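Local coordinates for thioesterase domain-containing protein (Pyrococcus horikoshii, PDB 1IXL) that adopts a hot-dog fold and probably hydrolyses acyl-CoA thioesters, though its function is not established, at residues Lys10-Arg14 with Ile15-Lys19. Sequence-based numbering, arbitrary orientation.
Sequences KLTSR and ILVGK
Ser13 meets the turn that follows it with both of its oxygens. Its hydroxyl OG accepts the backbone N-H of Leu16 at 3.0 Å, and a weak, more bent bond from the N-H of Ile15 joins it. A chi1 of 176° sets OG beside the residue's own carbonyl carbon and opposite its N, which turns the hydroxyl forward over those amides. The carbonyl O of Ser13 accepts the next two amides, Val17 N at 3.0 Å and Gly18 N at 3.1 Å. The bond from Leu16 N to Ser13 OG together with that from Val17 N to Ser13 O makes an ST motif. Four successive N-H groups thus converge on one residue. Arg14 adds a second link: its NH1 gives a hydrogen bond to Gly18 O at 2.9 Å, in the carbonyl plane but 29° out of the guanidinium plane, while its CA-H points at the same oxygen. The arginine chain bends at chi2 (-84°), bringing CD against Lys19 CG at 3.5 Å. Beside the turn, Thr12 CG2 lies 3.6 Å from Val17 CB, the two side chains crossing at about a right angle. Farther out, Tyr57 of helix 48-63 touches Thr12 and Val17 and hydrogen-bonds through OH to Arg14 NH1, tying the loop to the helix. Replacing Arg14 by alanine removes NH1 and CD, and would probably leave Gly18 O and Tyr57 OH without their shared partner and Lys19 CG without the methylene packed against it. Gly18 has backbone angles at which a CB would collide with the preceding carbonyl O. Mainly neutral polar bonds therefore fix this surface turn, which leads the chain into edge strand 19-24, where Lys19 pairs with Glu31.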
ATOM      1  N   LYS A  10      -7.245  10.308   2.175  1.00 26.17           N
ATOM      2  CA  LYS A  10      -7.126  10.793   3.552  1.00 29.57           C
ATOM      3  C   LYS A  10      -7.922  10.108   4.655  1.00 30.13           C
ATOM      4  O   LYS A  10      -7.507  10.119   5.810  1.00 30.74           O
ATOM      5  CB  LYS A  10      -7.432  12.301   3.598  1.00 31.39           C
ATOM      6  CG  LYS A  10      -6.490  13.165   2.796  1.00 32.63           C
ATOM      7  CD  LYS A  10      -7.028  14.599   2.734  1.00 34.87           C
ATOM      8  CE  LYS A  10      -6.107  15.525   1.984  1.00 38.19           C
ATOM      9  NZ  LYS A  10      -6.707  16.900   1.856  1.00 42.59           N
ATOM     10  N   LEU A  11      -9.057   9.507   4.325  1.00 29.98           N
ATOM     11  CA  LEU A  11      -9.865   8.879   5.355  1.00 28.11           C
ATOM     12  C   LEU A  11      -9.656   7.373   5.480  1.00 28.23           C
ATOM     13  O   LEU A  11     -10.386   6.697   6.186  1.00 27.67           O
ATOM     14  CB  LEU A  11     -11.339   9.181   5.088  1.00 29.53           C
ATOM     15  CG  LEU A  11     -11.702  10.671   4.930  1.00 32.55           C
ATOM     16  CD1 LEU A  11     -13.215  10.800   4.751  1.00 32.07           C
ATOM     17  CD2 LEU A  11     -11.243  11.465   6.170  1.00 33.01           C
ATOM     18  N   THR A  12      -8.641   6.861   4.794  1.00 27.02           N
ATOM     19  CA  THR A  12      -8.329   5.440   4.824  1.00 24.77           C
ATOM     20  C   THR A  12      -8.124   4.986   6.269  1.00 27.16           C
ATOM     21  O   THR A  12      -7.417   5.633   7.033  1.00 24.54           O
ATOM     22  CB  THR A  12      -7.060   5.159   3.995  1.00 24.38           C
ATOM     23  OG1 THR A  12      -7.250   5.676   2.673  1.00 23.53           O
ATOM     24  CG2 THR A  12      -6.784   3.684   3.917  1.00 17.92           C
ATOM     25  N   SER A  13      -8.759   3.870   6.619  1.00 25.84           N
ATOM     26  CA  SER A  13      -8.702   3.294   7.953  1.00 27.03           C
ATOM     27  C   SER A  13      -7.289   2.975   8.432  1.00 27.32           C
ATOM     28  O   SER A  13      -6.572   2.196   7.821  1.00 22.34           O
ATOM     29  CB  SER A  13      -9.560   2.020   8.010  1.00 27.95           C
ATOM     30  OG  SER A  13      -9.433   1.404   9.276  1.00 27.41           O
ATOM     31  N   ARG A  14      -6.901   3.589   9.542  1.00 27.51           N
ATOM     32  CA  ARG A  14      -5.583   3.374  10.111  1.00 29.65           C
ATOM     33  C   ARG A  14      -5.513   1.988  10.736  1.00 27.15           C
ATOM     34  O   ARG A  14      -4.437   1.423  10.901  1.00 26.51           O
ATOM     35  CB  ARG A  14      -5.300   4.447  11.172  1.00 31.20           C
ATOM     36  CG  ARG A  14      -5.230   5.858  10.601  1.00 35.29           C
ATOM     37  CD  ARG A  14      -3.853   6.166  10.047  1.00 42.89           C
ATOM     38  NE  ARG A  14      -3.866   7.349   9.188  1.00 43.56           N
ATOM     39  CZ  ARG A  14      -4.137   7.324   7.885  1.00 45.87           C
ATOM     40  NH1 ARG A  14      -4.415   6.159   7.258  1.00 34.62           N
ATOM     41  NH2 ARG A  14      -4.151   8.474   7.211  1.00 44.60           N
ATOM     42  N   ILE A  15      -6.672   1.443  11.069  1.00 29.86           N
ATOM     43  CA  ILE A  15      -6.747   0.136  11.713  1.00 29.09           C
ATOM     44  C   ILE A  15      -6.831  -1.046  10.758  1.00 29.04           C
ATOM     45  O   ILE A  15      -6.283  -2.116  11.038  1.00 27.93           O
ATOM     46  CB  ILE A  15      -7.968   0.072  12.649  1.00 34.60           C
ATOM     47  CG1 ILE A  15      -7.827   1.121  13.748  1.00 36.62           C
ATOM     48  CG2 ILE A  15      -8.120  -1.341  13.236  1.00 37.53           C
ATOM     49  CD1 ILE A  15      -6.450   1.139  14.400  1.00 42.69           C
ATOM     50  N   LEU A  16      -7.498  -0.838   9.626  1.00 26.50           N
ATOM     51  CA  LEU A  16      -7.699  -1.917   8.650  1.00 27.01           C
ATOM     52  C   LEU A  16      -6.748  -1.902   7.470  1.00 25.61           C
ATOM     53  O   LEU A  16      -6.492  -2.936   6.867  1.00 26.81           O
ATOM     54  CB  LEU A  16      -9.128  -1.867   8.109  1.00 23.95           C
ATOM     55  CG  LEU A  16     -10.242  -2.146   9.110  1.00 27.54           C
ATOM     56  CD1 LEU A  16     -11.575  -1.723   8.509  1.00 29.19           C
ATOM     57  CD2 LEU A  16     -10.234  -3.641   9.496  1.00 30.15           C
ATOM     58  N   VAL A  17      -6.205  -0.734   7.156  1.00 23.31           N
ATOM     59  CA  VAL A  17      -5.327  -0.614   6.012  1.00 23.01           C
ATOM     60  C   VAL A  17      -3.928  -0.157   6.387  1.00 24.08           C
ATOM     61  O   VAL A  17      -2.939  -0.725   5.921  1.00 23.38           O
ATOM     62  CB  VAL A  17      -5.971   0.347   4.964  1.00 24.38           C
ATOM     63  CG1 VAL A  17      -5.158   0.360   3.666  1.00 21.41           C
ATOM     64  CG2 VAL A  17      -7.416  -0.092   4.708  1.00 22.61           C
ATOM     65  N   GLY A  18      -3.831   0.882   7.206  1.00 24.02           N
ATOM     66  CA  GLY A  18      -2.512   1.315   7.597  1.00 23.74           C
ATOM     67  C   GLY A  18      -2.339   2.770   7.958  1.00 24.23           C
ATOM     68  O   GLY A  18      -3.200   3.605   7.682  1.00 21.70           O
ATOM     69  N   LYS A  19      -1.196   3.051   8.579  1.00 25.97           N
ATOM     70  CA  LYS A  19      -0.824   4.385   9.032  1.00 25.70           C
ATOM     71  C   LYS A  19       0.416   4.798   8.264  1.00 24.87           C
ATOM     72  O   LYS A  19       1.457   4.159   8.358  1.00 24.05           O
ATOM     73  CB  LYS A  19      -0.518   4.351  10.538  1.00 32.05           C
ATOM     74  CG  LYS A  19      -1.666   3.796  11.384  1.00 38.71           C
ATOM     75  CD  LYS A  19      -1.275   3.681  12.867  1.00 42.75           C
ATOM     76  CE  LYS A  19      -2.470   3.307  13.732  1.00 44.74           C
ATOM     77  NZ  LYS A  19      -2.115   3.237  15.182  1.00 48.97           N
TER